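Long-range contacts in catalytic domain of the nuclear inclusion protein A (nia) (Tobacco etch virus, PDB 1LVM), which cleaves peptide bonds as a chymotrypsin-type cysteine protease with a specific substrate sequence, probably processing the viral polyprotein: residues Thr51-Phe56 / Gln82-Gly87; Arg88-Ile93 / Ser189-Phe194; Lys149-Thr154 / Asn182-Phe187. The protein carries 1 engineered substitution. All blocks are in the same frame, centred on the assembly; numbering follows the deposited sequence.

Contact 1 of 3, residues Thr51-Phe56 / Gln82-Gly87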
# COMPACT_ATOMS: atom_id res chain seq x y z
N THR A 51 3.84 2.20 -2.81
CA THR A 51 3.55 0.76 -2.81
C THR A 51 4.57 0.01 -1.94
O THR A 51 5.39 0.64 -1.21
CB THR A 51 3.48 0.20 -4.25
OG1 THR A 51 3.01 -1.15 -4.22
CG2 THR A 51 4.90 0.23 -4.98
N ASN A 52 4.50 -1.31 -1.98
CA ASN A 52 5.42 -2.10 -1.14
C ASN A 52 6.82 -2.17 -1.75
O ASN A 52 6.96 -2.36 -2.94
CB ASN A 52 4.91 -3.55 -1.04
CG ASN A 52 3.51 -3.62 -0.49
OD1 ASN A 52 2.52 -3.46 -1.23
ND2 ASN A 52 3.41 -3.87 0.81
N LYS A 53 7.85 -2.07 -0.91
CA LYS A 53 9.20 -2.19 -1.39
C LYS A 53 9.39 -3.61 -1.99
O LYS A 53 10.15 -3.76 -2.95
CB LYS A 53 10.15 -1.98 -0.18
CG LYS A 53 11.59 -1.66 -0.52
CD LYS A 53 12.45 -1.52 0.75
CE LYS A 53 12.33 -0.12 1.38
NZ LYS A 53 13.08 -0.10 2.69
N HIS A 54 8.70 -4.64 -1.48
CA HIS A 54 8.96 -5.97 -2.02
C HIS A 54 8.49 -6.17 -3.43
O HIS A 54 8.73 -7.19 -4.03
CB HIS A 54 8.48 -7.10 -1.08
CG HIS A 54 7.01 -7.29 -1.07
ND1 HIS A 54 6.21 -6.69 -0.14
CD2 HIS A 54 6.19 -8.01 -1.90
CE1 HIS A 54 4.96 -7.02 -0.39
NE2 HIS A 54 4.91 -7.83 -1.45
N LEU A 55 7.79 -5.19 -3.98
CA LEU A 55 7.42 -5.27 -5.40
C LEU A 55 8.75 -5.41 -6.21
O LEU A 55 8.78 -5.96 -7.32
CB LEU A 55 6.77 -3.92 -5.80
CG LEU A 55 6.41 -3.78 -7.29
CD1 LEU A 55 5.50 -4.94 -7.74
CD2 LEU A 55 5.69 -2.45 -7.52
N PHE A 56 9.80 -4.82 -5.67
CA PHE A 56 11.12 -4.81 -6.33
C PHE A 56 12.11 -5.87 -5.88
O PHE A 56 13.30 -5.64 -5.88
CB PHE A 56 11.73 -3.39 -6.25
CG PHE A 56 10.99 -2.41 -7.09
CD1 PHE A 56 11.16 -2.41 -8.47
CD2 PHE A 56 10.09 -1.53 -6.53
CE1 PHE A 56 10.44 -1.52 -9.29
CE2 PHE A 56 9.36 -0.62 -7.33
CZ PHE A 56 9.53 -0.61 -8.70
N GLN A 82 12.93 5.68 -7.94
CA GLN A 82 12.42 5.10 -6.71
C GLN A 82 12.94 5.87 -5.49
O GLN A 82 14.11 6.33 -5.45
CB GLN A 82 12.97 3.69 -6.57
CG GLN A 82 12.64 2.72 -7.70
CD GLN A 82 13.67 1.58 -7.73
OE1 GLN A 82 14.87 1.88 -7.92
NE2 GLN A 82 13.26 0.29 -7.46
N HIS A 83 12.07 6.01 -4.49
CA HIS A 83 12.49 6.61 -3.23
C HIS A 83 12.20 5.57 -2.15
O HIS A 83 11.04 5.18 -1.89
CB HIS A 83 11.80 7.95 -2.88
CG HIS A 83 12.10 8.39 -1.49
ND1 HIS A 83 12.98 9.41 -1.19
CD2 HIS A 83 11.63 7.94 -0.31
CE1 HIS A 83 13.04 9.57 0.12
NE2 HIS A 83 12.22 8.69 0.69
N LEU A 84 13.25 5.09 -1.52
CA LEU A 84 13.10 4.04 -0.48
C LEU A 84 12.74 4.60 0.88
O LEU A 84 13.29 5.61 1.26
CB LEU A 84 14.44 3.28 -0.30
CG LEU A 84 15.05 2.72 -1.58
CD1 LEU A 84 16.51 2.21 -1.36
CD2 LEU A 84 14.20 1.60 -1.96
N ILE A 85 11.83 3.92 1.60
CA ILE A 85 11.50 4.29 2.95
C ILE A 85 12.33 3.32 3.85
O ILE A 85 12.12 2.10 3.95
CB ILE A 85 9.95 4.09 3.27
CG1 ILE A 85 9.08 4.79 2.19
CG2 ILE A 85 9.64 4.67 4.68
CD1 ILE A 85 9.21 6.29 2.21
N ASP A 86 13.33 3.90 4.47
CA ASP A 86 14.28 3.19 5.32
C ASP A 86 13.64 2.23 6.33
O ASP A 86 12.77 2.62 7.12
CB ASP A 86 15.06 4.29 6.08
CG ASP A 86 16.48 3.90 6.42
OD1 ASP A 86 16.83 2.71 6.26
OD2 ASP A 86 17.25 4.79 6.84
N GLY A 87 14.06 0.99 6.29
CA GLY A 87 13.59 0.02 7.27
C GLY A 87 12.15 -0.43 7.23
O GLY A 87 11.76 -1.18 8.11
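Lys53 NZ is gripped by two backbone carbonyls, and the one across this contact, Ile85 O, lies 2.7 Å from Lys53 NZ. The ammonium comes at that oxygen from above the carbonyl plane, about 46° out of it. Arg88 O takes a second hydrogen bond from the same nitrogen, and the ring of Trp219 adds a cation-pi contact, so the charge at the end of this long chain sits among carbonyl dipoles and an aromatic ring. The Asp86 carboxylate makes no direct pair with it: Lys53 NZ and Asp86 OD1 are 5.9 Å apart, though the acid would probably still add some long-range attraction. A bend late in the lysine (chi3 -82°) brings NZ to the carbonyl, with CE passing Leu84 CD2 at 4.2 Å.

The other meeting is between an amide and an aromatic ring. Gln82 extends its chain beyond CG and sets NE2 3.5 Å above the plane of the Phe56 ring, over its centre. The amide stands steeply on the ring, their planes 73° apart, and Leu55 CG covers part of the opposite face from an offset position. Gln82 OE1 accepts a hydrogen bond from Trp210 N, which restrains the amide's rotation.

Between these two meetings the backbone of 51-56 makes a short 3-10 turn, with Leu55 N bonded to Asn52 O and Phe56 N to Lys53 O. His54 rides on that turn; its N is bonded to Asp89 OD1, and its ring stacks on an aromatic side chain of the bound peptide. A 3-10 turn following a strand of the N-terminal barrel and carrying a histidine at the substrate cleft is consistent with the position of the catalytic histidine in chymotrypsin-like proteases.

Contact 2 of 3, residues Arg88-Ile93 / Ser189-Phe194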
# COMPACT_ATOMS: atom_id res chain seq x y z
N ARG A 88 11.38 -0.01 6.22
CA ARG A 88 9.91 -0.34 6.07
C ARG A 88 9.68 -0.99 4.70
O ARG A 88 10.43 -0.75 3.75
CB ARG A 88 9.02 0.95 6.05
CG ARG A 88 8.80 1.58 7.45
CD ARG A 88 8.01 2.88 7.46
NE ARG A 88 7.25 3.07 8.74
CZ ARG A 88 7.78 3.60 9.82
NH1 ARG A 88 9.03 3.99 9.77
NH2 ARG A 88 7.07 3.78 10.94
N ASP A 89 8.62 -1.78 4.59
CA ASP A 89 8.25 -2.36 3.30
C ASP A 89 7.45 -1.29 2.55
O ASP A 89 6.24 -1.49 2.21
CB ASP A 89 7.37 -3.59 3.52
CG ASP A 89 6.88 -4.24 2.22
OD1 ASP A 89 7.60 -4.17 1.18
OD2 ASP A 89 5.74 -4.81 2.26
N MET A 90 8.10 -0.20 2.21
CA MET A 90 7.41 0.88 1.48
C MET A 90 8.34 1.59 0.54
O MET A 90 9.52 1.84 0.87
CB MET A 90 6.80 1.93 2.49
CG MET A 90 5.81 2.93 1.79
SD MET A 90 5.16 4.16 2.93
CE MET A 90 3.82 3.15 3.58
N ILE A 91 7.85 1.94 -0.64
CA ILE A 91 8.75 2.62 -1.58
C ILE A 91 7.89 3.57 -2.39
O ILE A 91 6.68 3.37 -2.49
CB ILE A 91 9.39 1.52 -2.54
CG1 ILE A 91 10.55 2.10 -3.42
CG2 ILE A 91 8.31 0.87 -3.46
CD1 ILE A 91 11.27 0.98 -4.19
N ILE A 92 8.48 4.63 -2.92
CA ILE A 92 7.64 5.50 -3.79
C ILE A 92 8.23 5.46 -5.17
O ILE A 92 9.44 5.62 -5.33
CB ILE A 92 7.63 6.97 -3.33
CG1 ILE A 92 7.25 7.05 -1.86
CG2 ILE A 92 6.66 7.80 -4.25
CD1 ILE A 92 7.46 8.47 -1.24
N ILE A 93 7.39 5.17 -6.16
CA ILE A 93 7.81 5.15 -7.58
C ILE A 93 7.43 6.47 -8.22
O ILE A 93 6.28 6.95 -8.02
CB ILE A 93 7.01 4.12 -8.31
CG1 ILE A 93 7.27 2.75 -7.71
CG2 ILE A 93 7.33 4.10 -9.80
CD1 ILE A 93 6.30 1.70 -8.31
N SER A 189 3.31 0.71 8.50
CA SER A 189 2.87 2.02 8.88
C SER A 189 3.43 3.18 8.03
O SER A 189 4.56 3.14 7.47
CB SER A 189 3.22 2.28 10.35
OG SER A 189 4.64 2.29 10.53
N VAL A 190 2.61 4.22 7.89
CA VAL A 190 3.03 5.44 7.22
C VAL A 190 4.08 5.99 8.21
O VAL A 190 3.78 6.08 9.43
CB VAL A 190 1.83 6.45 7.15
CG1 VAL A 190 2.34 7.93 7.03
CG2 VAL A 190 0.91 6.03 5.93
N PRO A 191 5.29 6.39 7.72
CA PRO A 191 6.30 6.93 8.59
C PRO A 191 6.04 8.36 9.03
O PRO A 191 5.26 9.11 8.43
CB PRO A 191 7.60 6.81 7.77
CG PRO A 191 7.10 7.07 6.29
CD PRO A 191 5.68 6.43 6.27
N LYS A 192 6.77 8.80 10.03
CA LYS A 192 6.62 10.20 10.47
C LYS A 192 6.94 11.19 9.32
O LYS A 192 7.83 10.93 8.49
CB LYS A 192 7.59 10.43 11.62
CG LYS A 192 7.54 11.79 12.19
CD LYS A 192 8.63 11.89 13.27
CE LYS A 192 8.61 13.22 14.01
NZ LYS A 192 7.29 13.45 14.65
N ASN A 193 6.19 12.29 9.28
CA ASN A 193 6.35 13.37 8.31
C ASN A 193 6.28 12.93 6.84
O ASN A 193 6.99 13.44 5.93
CB ASN A 193 7.63 14.14 8.61
CG ASN A 193 7.56 14.85 9.98
OD1 ASN A 193 6.46 15.12 10.49
ND2 ASN A 193 8.71 15.13 10.59
N PHE A 194 5.37 12.00 6.60
CA PHE A 194 5.20 11.49 5.24
C PHE A 194 4.65 12.56 4.32
O PHE A 194 5.02 12.59 3.16
CB PHE A 194 4.30 10.23 5.29
CG PHE A 194 4.34 9.37 4.03
CD1 PHE A 194 5.52 8.82 3.55
CD2 PHE A 194 3.14 9.15 3.31
CE1 PHE A 194 5.56 8.05 2.37
CE2 PHE A 194 3.15 8.38 2.11
CZ PHE A 194 4.33 7.83 1.64
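The backbones of 88-93 and 189-194 stay apart and diverge, from 7.9 Å between Arg88 CA and Ser189 CA to 11.1 Å between Ile92 CA and Phe194 CA, leaving side chains to bridge the gap.

At the close end Arg88 reaches over with its chain extended from CG to NE and takes hold of Ser189 side-on. Its NH2 bonds Ser189 OG at 2.9 Å, near the guanidinium plane, while NE has two acceptors: Ser189 O at 3.0 Å, reached from above the carbonyl plane, and, at a longer distance, Ser189 OG; both NE bonds are more bent than the NH2 bond. The hydroxyl's single proton can be turned to Gly145 O, its strongest partner, or shared with Ile146 O of the same loop. Pro191 CB lies 3.6 Å above the guanidinium plane of Arg88, off toward its rim, so the flat group is bonded at its edge and packed on one face.

Further along the contact turns apolar. Met90 runs out with CG anti to its N and then bends at chi3 (-84°). Its sulfur lies 4.1 Å from Pro191 CD and 4.5 Å from the centre of the Phe194 ring, an oblique Met-aromatic contact 37° off the ring normal. Ile92 and Phe194 reach toward each other, Ile92 CD1 lying 4.1 Å from Phe194 CE1, oblique to the ring. A type II turn from Pro191 to Phe194 swings that phenylalanine back toward 88-93 as helix 194-199 begins; Phe108 meets it edge-to-face.

Strand 91-94 belongs to the N-terminal sheet, whereas 189-194 leaves the last strand of the C-terminal barrel. The contact therefore fastens together the two barrels of the chymotrypsin fold, beside Asp89, whose carboxylate bonds Ser176 OG and Asn52 ND2 in what is probably the setting of the catalytic triad.

Contact 3 of 3, residues Lys149-Thr154 / Asn182-Phe187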
# COMPACT_ATOMS: atom_id res chain seq x y z
N LYS A 149 -0.29 -4.42 13.62
CA LYS A 149 -1.20 -5.54 13.50
C LYS A 149 -2.60 -5.10 13.11
O LYS A 149 -3.09 -4.04 13.54
CB LYS A 149 -1.34 -6.25 14.89
CG LYS A 149 -0.01 -6.77 15.55
CD LYS A 149 -0.28 -7.48 17.00
CE LYS A 149 0.97 -7.93 17.81
NZ LYS A 149 0.64 -8.40 19.26
N HIS A 150 -3.28 -5.94 12.34
CA HIS A 150 -4.66 -5.64 12.02
C HIS A 150 -5.34 -6.99 11.88
O HIS A 150 -4.66 -8.00 11.67
CB HIS A 150 -4.80 -4.73 10.76
CG HIS A 150 -4.73 -5.44 9.45
ND1 HIS A 150 -3.62 -5.37 8.61
CD2 HIS A 150 -5.63 -6.24 8.82
CE1 HIS A 150 -3.85 -6.10 7.52
NE2 HIS A 150 -5.07 -6.64 7.63
N TRP A 151 -6.68 -7.02 12.07
CA TRP A 151 -7.41 -8.27 11.97
C TRP A 151 -8.46 -8.28 10.85
O TRP A 151 -9.56 -8.81 11.00
CB TRP A 151 -8.04 -8.60 13.35
CG TRP A 151 -6.98 -8.91 14.36
CD1 TRP A 151 -6.51 -10.15 14.67
CD2 TRP A 151 -6.21 -7.98 15.17
NE1 TRP A 151 -5.50 -10.05 15.61
CE2 TRP A 151 -5.31 -8.74 15.94
CE3 TRP A 151 -6.20 -6.60 15.30
CZ2 TRP A 151 -4.42 -8.17 16.83
CZ3 TRP A 151 -5.30 -6.02 16.21
CH2 TRP A 151 -4.43 -6.81 16.96
N ILE A 152 -8.12 -7.69 9.71
CA ILE A 152 -9.01 -7.73 8.55
C ILE A 152 -8.64 -8.86 7.60
O ILE A 152 -7.49 -8.95 7.19
CB ILE A 152 -8.94 -6.40 7.81
CG1 ILE A 152 -9.38 -5.31 8.80
CG2 ILE A 152 -9.80 -6.46 6.51
CD1 ILE A 152 -9.05 -3.83 8.38
N GLN A 153 -9.60 -9.70 7.21
CA GLN A 153 -9.29 -10.82 6.31
C GLN A 153 -8.81 -10.27 4.98
O GLN A 153 -9.44 -9.44 4.39
CB GLN A 153 -10.54 -11.64 6.06
CG GLN A 153 -10.66 -12.85 6.86
CD GLN A 153 -11.39 -13.88 6.06
OE1 GLN A 153 -12.48 -13.61 5.57
NE2 GLN A 153 -10.79 -15.05 5.90
N THR A 154 -7.65 -10.71 4.52
CA THR A 154 -7.15 -10.20 3.27
C THR A 154 -6.82 -11.42 2.42
O THR A 154 -6.41 -12.44 2.94
CB THR A 154 -5.85 -9.44 3.48
OG1 THR A 154 -4.85 -10.36 3.92
CG2 THR A 154 -6.01 -8.40 4.54
N ASN A 182 -2.09 -17.35 8.44
CA ASN A 182 -3.04 -16.31 8.07
C ASN A 182 -3.97 -15.99 9.21
O ASN A 182 -5.15 -15.72 9.00
CB ASN A 182 -3.84 -16.72 6.83
CG ASN A 182 -2.98 -16.83 5.61
OD1 ASN A 182 -2.44 -17.90 5.30
ND2 ASN A 182 -2.81 -15.72 4.90
N THR A 183 -3.46 -16.05 10.44
CA THR A 183 -4.29 -15.71 11.59
C THR A 183 -3.97 -14.29 12.15
O THR A 183 -4.77 -13.72 12.92
CB THR A 183 -4.08 -16.72 12.70
OG1 THR A 183 -2.68 -16.78 12.99
CG2 THR A 183 -4.57 -18.10 12.25
N ASN A 184 -2.79 -13.75 11.84
CA ASN A 184 -2.48 -12.36 12.31
C ASN A 184 -1.98 -11.59 11.07
O ASN A 184 -1.11 -12.11 10.42
CB ASN A 184 -1.35 -12.34 13.30
CG ASN A 184 -1.74 -12.96 14.58
OD1 ASN A 184 -2.85 -12.74 15.06
ND2 ASN A 184 -0.86 -13.74 15.14
N ASN A 185 -2.49 -10.39 10.83
CA ASN A 185 -2.10 -9.63 9.63
C ASN A 185 -1.30 -8.41 10.04
O ASN A 185 -1.41 -7.94 11.18
CB ASN A 185 -3.34 -9.24 8.82
CG ASN A 185 -3.94 -10.44 8.06
OD1 ASN A 185 -5.13 -10.46 7.71
ND2 ASN A 185 -3.12 -11.44 7.79
N TYR A 186 -0.46 -7.93 9.13
CA TYR A 186 0.41 -6.82 9.43
C TYR A 186 0.46 -5.81 8.27
O TYR A 186 0.55 -6.21 7.12
CB TYR A 186 1.84 -7.33 9.66
CG TYR A 186 1.97 -8.25 10.93
CD1 TYR A 186 1.66 -9.63 10.86
CD2 TYR A 186 2.36 -7.72 12.14
CE1 TYR A 186 1.76 -10.44 12.01
CE2 TYR A 186 2.45 -8.54 13.31
CZ TYR A 186 2.15 -9.88 13.22
OH TYR A 186 2.27 -10.66 14.39
N PHE A 187 0.40 -4.53 8.62
CA PHE A 187 0.56 -3.53 7.58
C PHE A 187 1.81 -2.70 7.92
O PHE A 187 2.27 -2.64 9.06
CB PHE A 187 -0.72 -2.64 7.44
CG PHE A 187 -1.00 -1.68 8.58
CD1 PHE A 187 -0.44 -0.43 8.63
CD2 PHE A 187 -1.94 -2.03 9.60
CE1 PHE A 187 -0.81 0.49 9.65
CE2 PHE A 187 -2.32 -1.16 10.60
CZ PHE A 187 -1.76 0.12 10.64
O HOH W 1 -4.17 -11.82 17.39
O HOH W 2 -6.36 -12.95 6.02
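Backbone pairing joins the strand ends. His150 and Asn185 form an antiparallel hydrogen-bonded pair in which His150 N gives a bond of 3.0 Å to Asn185 O, while the return bond from Asn185 N to His150 O is weak. Lys149 and Tyr186 form the adjacent non-hydrogen-bonded pair, and the CA of Lys149 adds a CA-H...O contact to Asn185 O.

Packing splits between the two faces of the sheet. On that of His150 and Asn185, a CH-pi contact puts Asn185 CB 3.5 Å from the centre of the His150 ring, over one face; His150 CG takes the crowded position between N and C (chi1 82°), which turns the ring to the asparagine. His150 ND1 points at the edge of the Phe187 ring, 3.9 Å from Phe187 CD2, and is buried with no polar partner in the model. On the other face Lys149 CG lies 3.8 Å from Tyr186 CE2, the two side chains running alongside each other.

These strands are neighbours in the six-stranded C-terminal barrel of the chymotrypsin fold, and with the loops next to them they line the cleft that holds the bound peptide: Tyr186 OH and Asn184 ND2 both bond an acidic side chain of the peptide, and Thr154 OG1 weakly bonds a polar one.

Two waters carry further polar links. One molecule accepts from Trp151 NE1 at 2.8 Å and donates to Asn184 OD1. Another accepts from Thr154 N and is modelled as donating to Asn185 OD1, but that amide's orientation is doubtful, since Asn185 OD1 lies only 2.8 Å from Ile152 O, a fellow acceptor.

Contacts 1 and 2 lie side by side, centres 8 Å apart, and share the N-terminal sheet, where strands 81-84 and 91-94 are neighbours: His83 N meets Ile92 O at 2.8 Å. Contact 3 sits about 20 Å from the centres of both, in the other barrel, although 182-187 runs almost directly into 189-194. Contact 2 is the most buried and spans both barrels with no backbone-to-backbone bond, through side chains and one carbonyl, part charged and part apolar. Contact 1, within one half of the fold, relies on a lysine and an amide over a ring. Contact 3 is true strand pairing, bridged by water at its more exposed end and in contact with the bound peptide.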